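N-terminal acetyltransferase-like protein (Chaetomium thermophilum, PDB 5NNP) probably serves as the auxiliary, TPR-type helical subunit of an N-terminal acetyltransferase A complex, holding the catalytic partner that acetylates protein N-termini. Local coordinates at residues A[451-455]-A[456-460]; A[487-490]-A[491-495]; A[512-515]-A[516-520]; A[554-557]-A[558-562]. One frame throughout, in Å; residues are numbered along the deposited sequence.

Contact 1 of 4, residues A[451-455]-A[456-460]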
loop_
_atom_site.group_PDB
_atom_site.type_symbol
_atom_site.label_atom_id
_atom_site.label_comp_id
_atom_site.label_asym_id
_atom_site.label_seq_id
_atom_site.Cartn_x
_atom_site.Cartn_y
_atom_site.Cartn_z
ATOM N N TYR A 451 9.643 -10.197 -19.683
ATOM C CA TYR A 451 10.578 -10.133 -20.802
ATOM C C TYR A 451 9.890 -10.357 -22.158
ATOM O O TYR A 451 10.229 -9.719 -23.149
ATOM C CB TYR A 451 11.717 -11.131 -20.590
ATOM C CG TYR A 451 12.837 -10.513 -19.788
ATOM C CD1 TYR A 451 12.563 -9.806 -18.630
ATOM C CD2 TYR A 451 14.159 -10.604 -20.204
ATOM C CE1 TYR A 451 13.566 -9.214 -17.901
ATOM C CE2 TYR A 451 15.176 -10.015 -19.473
ATOM C CZ TYR A 451 14.869 -9.318 -18.327
ATOM O OH TYR A 451 15.870 -8.722 -17.595
ATOM N N GLN A 452 8.898 -11.230 -22.193
ATOM C CA GLN A 452 8.161 -11.452 -23.422
ATOM C C GLN A 452 7.334 -10.220 -23.802
ATOM O O GLN A 452 7.298 -9.828 -24.980
ATOM C CB GLN A 452 7.297 -12.706 -23.281
ATOM C CG GLN A 452 8.145 -13.989 -23.255
ATOM C CD GLN A 452 7.393 -15.223 -22.779
ATOM O OE1 GLN A 452 6.269 -15.127 -22.281
ATOM N NE2 GLN A 452 8.016 -16.396 -22.930
ATOM N N LEU A 453 6.691 -9.598 -22.813
ATOM C CA LEU A 453 5.992 -8.335 -23.041
ATOM C C LEU A 453 6.963 -7.233 -23.470
ATOM O O LEU A 453 6.645 -6.415 -24.325
ATOM C CB LEU A 453 5.226 -7.898 -21.791
ATOM C CG LEU A 453 4.085 -8.811 -21.346
ATOM C CD1 LEU A 453 3.529 -8.324 -20.036
ATOM C CD2 LEU A 453 2.992 -8.857 -22.389
ATOM N N ARG A 454 8.144 -7.207 -22.867
ATOM C CA ARG A 454 9.177 -6.271 -23.294
ATOM C C ARG A 454 9.571 -6.520 -24.750
ATOM O O ARG A 454 10.013 -5.602 -25.437
ATOM C CB ARG A 454 10.408 -6.366 -22.389
ATOM C CG ARG A 454 10.193 -5.812 -21.002
ATOM C CD ARG A 454 9.764 -4.362 -21.065
ATOM N NE ARG A 454 9.484 -3.801 -19.746
ATOM C CZ ARG A 454 10.398 -3.272 -18.937
ATOM N NH1 ARG A 454 11.671 -3.247 -19.293
ATOM N NH2 ARG A 454 10.038 -2.770 -17.765
ATOM N N ASN A 455 9.403 -7.758 -25.213
ATOM C CA ASN A 455 9.630 -8.102 -26.615
ATOM C C ASN A 455 8.335 -8.047 -27.439
ATOM O O ASN A 455 8.262 -8.565 -28.543
ATOM C CB ASN A 455 10.258 -9.484 -26.723
ATOM C CG ASN A 455 10.814 -9.766 -28.097
ATOM O OD1 ASN A 455 11.301 -8.873 -28.774
ATOM N ND2 ASN A 455 10.757 -11.016 -28.508
ATOM N N ASN A 456 7.327 -7.401 -26.871
ATOM C CA ASN A 456 6.028 -7.232 -27.488
ATOM C C ASN A 456 5.324 -8.522 -27.851
ATOM O O ASN A 456 4.544 -8.533 -28.796
ATOM C CB ASN A 456 6.141 -6.357 -28.729
ATOM C CG ASN A 456 6.437 -4.917 -28.395
ATOM O OD1 ASN A 456 6.403 -4.524 -27.233
ATOM N ND2 ASN A 456 6.726 -4.115 -29.416
ATOM N N GLU A 457 5.554 -9.594 -27.091
ATOM C CA GLU A 457 4.827 -10.843 -27.331
ATOM C C GLU A 457 3.702 -11.061 -26.322
ATOM O O GLU A 457 3.777 -11.962 -25.480
ATOM C CB GLU A 457 5.772 -12.037 -27.294
ATOM C CG GLU A 457 6.760 -12.103 -28.441
ATOM C CD GLU A 457 7.784 -13.193 -28.229
ATOM O OE1 GLU A 457 7.559 -14.321 -28.722
ATOM O OE2 GLU A 457 8.808 -12.931 -27.554
ATOM N N ASN A 458 2.654 -10.249 -26.415
ATOM C CA ASN A 458 1.583 -10.264 -25.414
ATOM C C ASN A 458 0.934 -11.623 -25.235
ATOM O O ASN A 458 0.805 -12.130 -24.122
ATOM C CB ASN A 458 0.510 -9.239 -25.785
ATOM C CG ASN A 458 1.069 -7.841 -25.892
ATOM O OD1 ASN A 458 1.895 -7.551 -26.764
ATOM N ND2 ASN A 458 0.650 -6.972 -24.993
ATOM N N GLU A 459 0.520 -12.211 -26.343
ATOM C CA GLU A 459 -0.244 -13.441 -26.298
ATOM C C GLU A 459 0.601 -14.581 -25.713
ATOM O O GLU A 459 0.092 -15.422 -24.959
ATOM C CB GLU A 459 -0.780 -13.770 -27.696
ATOM C CG GLU A 459 0.105 -13.280 -28.810
ATOM C CD GLU A 459 -0.289 -11.918 -29.346
ATOM O OE1 GLU A 459 0.549 -10.998 -29.277
ATOM O OE2 GLU A 459 -1.413 -11.771 -29.868
ATOM N N LYS A 460 1.895 -14.586 -26.031
ATOM C CA LYS A 460 2.822 -15.527 -25.414
ATOM C C LYS A 460 2.971 -15.251 -23.926
ATOM O O LYS A 460 2.874 -16.175 -23.110
ATOM C CB LYS A 460 4.182 -15.464 -26.091
ATOM C CG LYS A 460 5.150 -16.594 -25.746
ATOM C CD LYS A 460 6.440 -16.359 -26.521
ATOM C CE LYS A 460 7.174 -17.614 -26.907
ATOM N NZ LYS A 460 8.151 -17.224 -27.959
#
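Q452 and E457 meet where helix 442-454 stops in a Schellman motif, the tight turn that joins it to helix 458-465 in this TPR-type helical array. The six-to-one bond of the motif runs from E457 N to Q452 O over 2.7 Å, nearly straight at the hydrogen. The side chain of Q452, extended beyond CG, crosses the aliphatic part of K460 at about a right angle, with Q452 NE2 3.9 Å from K460 CD. A long amide suits this place because its stem packs on methylenes while OE1 is hydrogen-bonded to T464 OG1.

L453 follows with both parts of the residue in use. Its carbonyl O receives the second Schellman bond, 2.8 Å from N456 N. Its CD2 methyl lies 3.6 Å from N458 CA, covering the start of the next helix, while its other branch turns to helix 487-499.

N455, the first residue to leave the helix, lies alongside E457, both side chains pointing the same way. The amide and carboxylate are almost perpendicular, and N455 ND2 gives its hydrogen to E457 OE2 (2.9 Å) from above the carboxylate plane. The other oxygen of this N-cap residue serves K460 in a salt bridge one turn into the new helix: K460 NZ lies 3.1 Å from E457 OE1, on its syn side.

N456 is the C' residue of the turn; it adopts positive phi (58°), a conformation asparagine tolerates better than most residues. R499 reaches over this helix end, its NE bonding N456 OD1 and its NH2 bonding L453 O.

Contact 2 of 4, residues A[487-490]-A[491-495]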
loop_
_atom_site.group_PDB
_atom_site.type_symbol
_atom_site.label_atom_id
_atom_site.label_comp_id
_atom_site.label_asym_id
_atom_site.label_seq_id
_atom_site.Cartn_x
_atom_site.Cartn_y
_atom_site.Cartn_z
ATOM N N ILE A 487 -1.339 -5.366 -10.931
ATOM C CA ILE A 487 -1.047 -4.105 -11.610
ATOM C C ILE A 487 0.231 -4.130 -12.480
ATOM O O ILE A 487 0.281 -3.492 -13.527
ATOM C CB ILE A 487 -0.940 -2.948 -10.580
ATOM C CG1 ILE A 487 -2.303 -2.717 -9.913
ATOM C CG2 ILE A 487 -0.465 -1.649 -11.243
ATOM C CD1 ILE A 487 -2.290 -1.701 -8.791
ATOM N N TRP A 488 1.264 -4.845 -12.055
ATOM C CA TRP A 488 2.488 -4.877 -12.849
ATOM C C TRP A 488 2.170 -5.479 -14.217
ATOM O O TRP A 488 2.531 -4.907 -15.257
ATOM C CB TRP A 488 3.625 -5.644 -12.145
ATOM C CG TRP A 488 3.626 -7.151 -12.305
ATOM C CD1 TRP A 488 3.185 -8.073 -11.394
ATOM C CD2 TRP A 488 4.102 -7.907 -13.437
ATOM N NE1 TRP A 488 3.346 -9.346 -11.892
ATOM C CE2 TRP A 488 3.905 -9.273 -13.137
ATOM C CE3 TRP A 488 4.659 -7.560 -14.674
ATOM C CZ2 TRP A 488 4.260 -10.287 -14.023
ATOM C CZ3 TRP A 488 5.011 -8.577 -15.556
ATOM C CH2 TRP A 488 4.809 -9.920 -15.225
ATOM N N PHE A 489 1.449 -6.593 -14.230
ATOM C CA PHE A 489 1.205 -7.243 -15.502
ATOM C C PHE A 489 0.271 -6.402 -16.361
ATOM O O PHE A 489 0.507 -6.237 -17.552
ATOM C CB PHE A 489 0.622 -8.645 -15.338
ATOM C CG PHE A 489 0.318 -9.296 -16.648
ATOM C CD1 PHE A 489 1.330 -9.880 -17.394
ATOM C CD2 PHE A 489 -0.963 -9.287 -17.167
ATOM C CE1 PHE A 489 1.070 -10.464 -18.599
ATOM C CE2 PHE A 489 -1.226 -9.875 -18.397
ATOM C CZ PHE A 489 -0.203 -10.461 -19.108
ATOM N N LEU A 490 -0.793 -5.881 -15.751
ATOM C CA LEU A 490 -1.755 -5.053 -16.476
ATOM C C LEU A 490 -1.060 -3.852 -17.118
ATOM O O LEU A 490 -1.311 -3.536 -18.282
ATOM C CB LEU A 490 -2.883 -4.590 -15.554
ATOM C CG LEU A 490 -3.888 -5.644 -15.064
ATOM C CD1 LEU A 490 -4.884 -5.034 -14.081
ATOM C CD2 LEU A 490 -4.623 -6.289 -16.208
ATOM N N THR A 491 -0.167 -3.201 -16.375
ATOM C CA THR A 491 0.540 -2.037 -16.909
ATOM C C THR A 491 1.465 -2.436 -18.059
ATOM O O THR A 491 1.432 -1.827 -19.130
ATOM C CB THR A 491 1.362 -1.317 -15.829
ATOM O OG1 THR A 491 0.534 -1.042 -14.696
ATOM C CG2 THR A 491 1.903 -0.008 -16.362
ATOM N N GLU A 492 2.287 -3.460 -17.829
ATOM C CA GLU A 492 3.195 -3.974 -18.853
ATOM C C GLU A 492 2.451 -4.421 -20.108
ATOM O O GLU A 492 2.859 -4.133 -21.228
ATOM C CB GLU A 492 4.007 -5.140 -18.290
ATOM C CG GLU A 492 5.128 -4.716 -17.362
ATOM C CD GLU A 492 6.218 -3.964 -18.087
ATOM O OE1 GLU A 492 6.984 -3.247 -17.428
ATOM O OE2 GLU A 492 6.326 -4.098 -19.326
ATOM N N ASP A 493 1.352 -5.137 -19.911
ATOM C CA ASP A 493 0.532 -5.597 -21.022
ATOM C C ASP A 493 0.016 -4.418 -21.842
ATOM O O ASP A 493 -0.034 -4.480 -23.068
ATOM C CB ASP A 493 -0.639 -6.434 -20.513
ATOM C CG ASP A 493 -1.344 -7.193 -21.621
ATOM O OD1 ASP A 493 -0.659 -7.736 -22.514
ATOM O OD2 ASP A 493 -2.590 -7.257 -21.597
ATOM N N GLY A 494 -0.369 -3.348 -21.157
ATOM C CA GLY A 494 -0.887 -2.167 -21.817
ATOM C C GLY A 494 0.174 -1.473 -22.647
ATOM O O GLY A 494 -0.048 -1.166 -23.818
ATOM N N GLU A 495 1.333 -1.236 -22.040
ATOM C CA GLU A 495 2.425 -0.565 -22.716
ATOM C C GLU A 495 2.851 -1.352 -23.955
ATOM O O GLU A 495 3.136 -0.768 -25.009
ATOM C CB GLU A 495 3.593 -0.354 -21.747
ATOM C CG GLU A 495 3.231 0.571 -20.590
ATOM C CD GLU A 495 4.365 0.816 -19.612
ATOM O OE1 GLU A 495 5.412 0.143 -19.691
ATOM O OE2 GLU A 495 4.212 1.702 -18.753
#
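E492 and W488 stand one turn apart on helix 487-499, a helix packed between neighbours in the TPR-type array, and the glutamate passes the rim of the indole. E492 CB lies 3.4 Å from W488 O, the carbonyl that also receives the backbone N-H of E492. CG is likewise near that oxygen, 3.3 Å from W488 O, and comes 3.9 Å from W488 CE3 at the edge of the indole, near its plane. With chi2 at -67° the chain bends beyond CG, swinging the carboxylate off the indole. At the tip OE1 forms salt bridges with R558 NH2 and R454 NH2, arginines of two other helices; such a pair of positive charges would probably stabilise the ionised form of this buried acid.

The next residue, D493, stands one turn from F489, and its CB sits over one face of that ring, 4.1 Å from F489 CE2. The D493 carboxylate, turned nearly parallel to the ring, goes on to R509 NE. T491 suits a buried helix because its hydroxyl finds a partner one turn back: its chi1 (-52°) sets OG1 beside the backbone N, so both donors reach I487 O, from opposite faces of its plane, T491 N at 2.9 Å and T491 OG1 at 2.7 Å.

Contact 3 of 4, residues A[512-515]-A[516-520]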
loop_
_atom_site.group_PDB
_atom_site.type_symbol
_atom_site.label_atom_id
_atom_site.label_comp_id
_atom_site.label_asym_id
_atom_site.label_seq_id
_atom_site.Cartn_x
_atom_site.Cartn_y
_atom_site.Cartn_z
ATOM N N THR A 512 -8.255 -0.363 -16.357
ATOM C CA THR A 512 -8.389 -1.401 -15.345
ATOM C C THR A 512 -7.564 -1.101 -14.088
ATOM O O THR A 512 -8.035 -1.310 -12.970
ATOM C CB THR A 512 -8.010 -2.772 -15.927
ATOM O OG1 THR A 512 -8.981 -3.121 -16.911
ATOM C CG2 THR A 512 -7.990 -3.856 -14.861
ATOM N N VAL A 513 -6.341 -0.612 -14.268
ATOM C CA VAL A 513 -5.517 -0.180 -13.142
ATOM C C VAL A 513 -6.168 0.995 -12.381
ATOM O O VAL A 513 -6.081 1.097 -11.165
ATOM C CB VAL A 513 -4.122 0.223 -13.626
ATOM C CG1 VAL A 513 -3.342 0.937 -12.544
ATOM C CG2 VAL A 513 -3.378 -1.001 -14.129
ATOM N N PHE A 514 -6.819 1.881 -13.113
ATOM C CA PHE A 514 -7.537 2.988 -12.509
ATOM C C PHE A 514 -8.667 2.457 -11.594
ATOM O O PHE A 514 -8.849 2.935 -10.473
ATOM C CB PHE A 514 -8.080 3.900 -13.619
ATOM C CG PHE A 514 -8.764 5.130 -13.125
ATOM C CD1 PHE A 514 -10.120 5.104 -12.798
ATOM C CD2 PHE A 514 -8.063 6.328 -13.004
ATOM C CE1 PHE A 514 -10.770 6.251 -12.353
ATOM C CE2 PHE A 514 -8.706 7.491 -12.549
ATOM C CZ PHE A 514 -10.057 7.450 -12.218
ATOM N N SER A 515 -9.396 1.451 -12.074
ATOM C CA SER A 515 -10.485 0.838 -11.322
ATOM C C SER A 515 -10.024 0.070 -10.091
ATOM O O SER A 515 -10.723 0.041 -9.066
ATOM C CB SER A 515 -11.265 -0.095 -12.214
ATOM O OG SER A 515 -12.140 0.656 -13.028
ATOM N N ILE A 516 -8.861 -0.564 -10.200
ATOM C CA ILE A 516 -8.262 -1.221 -9.055
ATOM C C ILE A 516 -8.031 -0.200 -7.954
ATOM O O ILE A 516 -8.236 -0.505 -6.776
ATOM C CB ILE A 516 -6.941 -1.925 -9.423
ATOM C CG1 ILE A 516 -7.235 -3.154 -10.280
ATOM C CG2 ILE A 516 -6.190 -2.350 -8.192
ATOM C CD1 ILE A 516 -5.992 -3.754 -10.915
ATOM N N PHE A 517 -7.643 1.021 -8.326
ATOM C CA PHE A 517 -7.408 2.035 -7.300
ATOM C C PHE A 517 -8.734 2.517 -6.718
ATOM O O PHE A 517 -8.811 2.819 -5.535
ATOM C CB PHE A 517 -6.557 3.194 -7.826
ATOM C CG PHE A 517 -5.083 3.002 -7.562
ATOM C CD1 PHE A 517 -4.499 3.492 -6.408
ATOM C CD2 PHE A 517 -4.295 2.264 -8.433
ATOM C CE1 PHE A 517 -3.143 3.289 -6.147
ATOM C CE2 PHE A 517 -2.930 2.047 -8.163
ATOM C CZ PHE A 517 -2.363 2.567 -7.025
ATOM N N ASP A 518 -9.794 2.525 -7.512
ATOM C CA ASP A 518 -11.099 2.876 -6.965
ATOM C C ASP A 518 -11.501 1.846 -5.912
ATOM O O ASP A 518 -12.095 2.185 -4.896
ATOM C CB ASP A 518 -12.165 2.962 -8.058
ATOM C CG ASP A 518 -12.057 4.236 -8.898
ATOM O OD1 ASP A 518 -11.364 5.189 -8.469
ATOM O OD2 ASP A 518 -12.678 4.278 -9.988
ATOM N N THR A 519 -11.143 0.591 -6.149
ATOM C CA THR A 519 -11.522 -0.487 -5.253
ATOM C C THR A 519 -10.791 -0.374 -3.930
ATOM O O THR A 519 -11.382 -0.512 -2.863
ATOM C CB THR A 519 -11.219 -1.842 -5.863
ATOM O OG1 THR A 519 -12.054 -2.040 -7.002
ATOM C CG2 THR A 519 -11.457 -2.961 -4.836
ATOM N N TRP A 520 -9.490 -0.141 -4.022
ATOM C CA TRP A 520 -8.646 0.061 -2.868
ATOM C C TRP A 520 -9.199 1.192 -2.004
ATOM O O TRP A 520 -9.181 1.117 -0.770
ATOM C CB TRP A 520 -7.225 0.352 -3.337
ATOM C CG TRP A 520 -6.551 -0.869 -3.897
ATOM C CD1 TRP A 520 -7.088 -2.117 -3.997
ATOM C CD2 TRP A 520 -5.209 -0.967 -4.400
ATOM N NE1 TRP A 520 -6.173 -2.985 -4.542
ATOM C CE2 TRP A 520 -5.012 -2.310 -4.792
ATOM C CE3 TRP A 520 -4.161 -0.051 -4.570
ATOM C CZ2 TRP A 520 -3.807 -2.760 -5.350
ATOM C CZ3 TRP A 520 -2.954 -0.504 -5.123
ATOM C CH2 TRP A 520 -2.791 -1.844 -5.500
HETATM O O HOH W 1 -8.554 5.764 -9.224
#
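V513 and F517, one turn apart on the long helix 503-523 of the TPR-type array, mark its buried, tightly packed flank. V513 O lies at the edge of the F517 ring, in its plane, 3.5 Å from F517 CD2. One face of that ring is covered by W520 CE3, and I516 CG2 in turn lies 3.5 Å above the W520 ring, toward its rim. The V513 CG1 methyl adds a lighter touch, 4.4 Å from F517 CD2. Branched aliphatic and aromatic residues suit this flank, since helices 487-499 and 554-572 pack against it: L490 touches I516, and Y556 meets F517 edge-to-face.

The exposed flank is held by hydrogen bonds. S515, open to solvent, lends its carbonyl to T519 twice: T519 OG1 at 3.2 Å and the backbone N of T519 come to S515 O from opposite faces of its plane. The hydroxyl of T519 is thus satisfied within its own helix, which lets a polar residue sit here at little cost.

Between the two flanks stand F514 and D518. F514 extends with CG anti to its backbone N (chi1 -176°), which brings the ring to the carboxylate at a slant, D518 OD2 being 3.6 Å from F514 CE1 with the two planes nearly perpendicular. D518 OD1 also makes a salt bridge with R551 NH2. Water 1 sits over the centre of the F514 ring and links the two residues, donating to F514 O at 3.1 Å and to D518 OD1 at 3.0 Å.

Contact 4 of 4, residues A[554-557]-A[558-562]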
loop_
_atom_site.group_PDB
_atom_site.type_symbol
_atom_site.label_atom_id
_atom_site.label_comp_id
_atom_site.label_asym_id
_atom_site.label_seq_id
_atom_site.Cartn_x
_atom_site.Cartn_y
_atom_site.Cartn_z
ATOM N N PRO A 554 3.418 5.052 -6.880
ATOM C CA PRO A 554 3.854 4.940 -8.274
ATOM C C PRO A 554 3.042 3.901 -9.056
ATOM O O PRO A 554 2.933 4.014 -10.279
ATOM C CB PRO A 554 5.321 4.526 -8.152
ATOM C CG PRO A 554 5.752 5.000 -6.877
ATOM C CD PRO A 554 4.540 4.833 -5.960
ATOM N N PHE A 555 2.442 2.940 -8.355
ATOM C CA PHE A 555 1.563 1.954 -8.989
ATOM C C PHE A 555 0.378 2.598 -9.705
ATOM O O PHE A 555 -0.057 2.099 -10.752
ATOM C CB PHE A 555 1.061 0.938 -7.961
ATOM C CG PHE A 555 1.916 -0.287 -7.865
ATOM C CD1 PHE A 555 3.196 -0.282 -8.365
ATOM C CD2 PHE A 555 1.421 -1.457 -7.311
ATOM C CE1 PHE A 555 3.981 -1.418 -8.303
ATOM C CE2 PHE A 555 2.197 -2.600 -7.245
ATOM C CZ PHE A 555 3.475 -2.583 -7.747
ATOM N N TYR A 556 -0.143 3.696 -9.146
ATOM C CA TYR A 556 -1.146 4.496 -9.845
ATOM C C TYR A 556 -0.500 5.358 -10.933
ATOM O O TYR A 556 -0.970 5.410 -12.068
ATOM C CB TYR A 556 -1.926 5.416 -8.884
ATOM C CG TYR A 556 -2.818 6.382 -9.645
ATOM C CD1 TYR A 556 -4.106 6.021 -10.003
ATOM C CD2 TYR A 556 -2.351 7.636 -10.054
ATOM C CE1 TYR A 556 -4.919 6.882 -10.723
ATOM C CE2 TYR A 556 -3.148 8.503 -10.773
ATOM C CZ TYR A 556 -4.434 8.126 -11.108
ATOM O OH TYR A 556 -5.241 8.981 -11.833
ATOM N N PHE A 557 0.568 6.051 -10.562
ATOM C CA PHE A 557 1.138 7.085 -11.407
ATOM C C PHE A 557 1.565 6.570 -12.784
ATOM O O PHE A 557 1.281 7.197 -13.793
ATOM C CB PHE A 557 2.331 7.735 -10.703
ATOM C CG PHE A 557 2.920 8.883 -11.467
ATOM C CD1 PHE A 557 2.460 10.176 -11.254
ATOM C CD2 PHE A 557 3.913 8.668 -12.420
ATOM C CE1 PHE A 557 2.984 11.245 -11.960
ATOM C CE2 PHE A 557 4.439 9.727 -13.135
ATOM C CZ PHE A 557 3.974 11.025 -12.904
ATOM N N ARG A 558 2.227 5.419 -12.823
ATOM C CA ARG A 558 2.748 4.889 -14.085
ATOM C C ARG A 558 1.643 4.646 -15.124
ATOM O O ARG A 558 1.666 5.211 -16.220
ATOM C CB ARG A 558 3.531 3.602 -13.835
ATOM C CG ARG A 558 4.243 3.083 -15.073
ATOM C CD ARG A 558 5.164 1.925 -14.756
ATOM N NE ARG A 558 5.538 1.201 -15.964
ATOM C CZ ARG A 558 6.113 0.001 -15.976
ATOM N NH1 ARG A 558 6.380 -0.621 -14.838
ATOM N NH2 ARG A 558 6.406 -0.580 -17.130
ATOM N N ALA A 559 0.673 3.808 -14.768
ATOM C CA ALA A 559 -0.440 3.530 -15.660
ATOM C C ALA A 559 -1.179 4.806 -16.008
ATOM O O ALA A 559 -1.653 4.950 -17.131
ATOM C CB ALA A 559 -1.396 2.522 -15.035
ATOM N N ALA A 560 -1.289 5.727 -15.054
ATOM C CA ALA A 560 -2.042 6.958 -15.290
ATOM C C ALA A 560 -1.312 7.888 -16.251
ATOM O O ALA A 560 -1.931 8.531 -17.100
ATOM C CB ALA A 560 -2.325 7.677 -13.984
ATOM N N LEU A 561 0.005 7.963 -16.129
ATOM C CA LEU A 561 0.757 8.793 -17.058
ATOM C C LEU A 561 0.751 8.167 -18.457
ATOM O O LEU A 561 0.804 8.878 -19.452
ATOM C CB LEU A 561 2.182 9.009 -16.562
ATOM C CG LEU A 561 3.088 9.827 -17.484
ATOM C CD1 LEU A 561 2.514 11.205 -17.817
ATOM C CD2 LEU A 561 4.437 9.973 -16.832
ATOM N N ASP A 562 0.668 6.839 -18.531
ATOM C CA ASP A 562 0.507 6.165 -19.822
ATOM C C ASP A 562 -0.797 6.593 -20.497
ATOM O O ASP A 562 -0.788 7.054 -21.632
ATOM C CB ASP A 562 0.523 4.637 -19.680
ATOM C CG ASP A 562 1.862 4.088 -19.196
ATOM O OD1 ASP A 562 2.880 4.814 -19.179
ATOM O OD2 ASP A 562 1.897 2.900 -18.828
HETATM O O HOH W 2 1.219 1.275 -13.144
#
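Y556 and A560 meet in the first turns of helix 554-572, an alpha-helix of the TPR-type array. The A560 CB methyl lies over one face of the phenol, 3.9 Å from the centroid of the Y556 ring, in a CH-pi contact. It leans toward the hydroxyl half of the ring, 3.4 Å from Y556 CE2. With CG anti to the backbone N (chi1 172°), the ring runs forward along the helix to the small residue; alanine suits the spot because a single methyl fits against the face of the phenol. A similar torsion in F557 sends its ring alongside L561, the two side chains pointing the same way, with F557 CE2 3.7 Å from L561 CD2.

Behind these pairs lies the backbone ladder: Y556 O accepts from A560 N at 3.0 Å and F557 O from L561 N at 2.8 Å, fixing the one-turn spacing that brings each ring to its partner. P554 O likewise receives R558 N, and a proline is well placed in the first turn of a helix, where no N-H is required of it. One step of the ladder is replaced by solvent: F555 O and A559 N are 4.4 Å apart, and water 2 lies between them, donating to F555 O at 2.8 Å and accepting only a weak bond from A559 N.

Further out, F555 meets the ring of a polar side chain of another protein chain edge-to-face. I665 of helix 654-668 packs on Y556, F557 and A560, and the far end of the phenol is fixed by a hydrogen bond between Y556 OH and F661 O.

How the contacts relate
The four contacts follow one another in series along the chain, all within the range of the NatA auxiliary-subunit family. Contact 1 is the turn joining helices 442-454 and 458-465; contacts 2, 3 and 4 each lie on a single helix, 487-499, 503-523 and 554-572. Contact 2 is the hub: its centre is 11, 13 and 10 Å from those of contacts 1, 3 and 4. Contacts 3 and 4 also touch, through V513 on A559, whereas contacts 1 and 3 are 24 Å apart between centres. I487 and L490 pack on helix 503-523. Contacts 2, 3 and 4 all reach another protein chain, consistent with a scaffold that holds its partner.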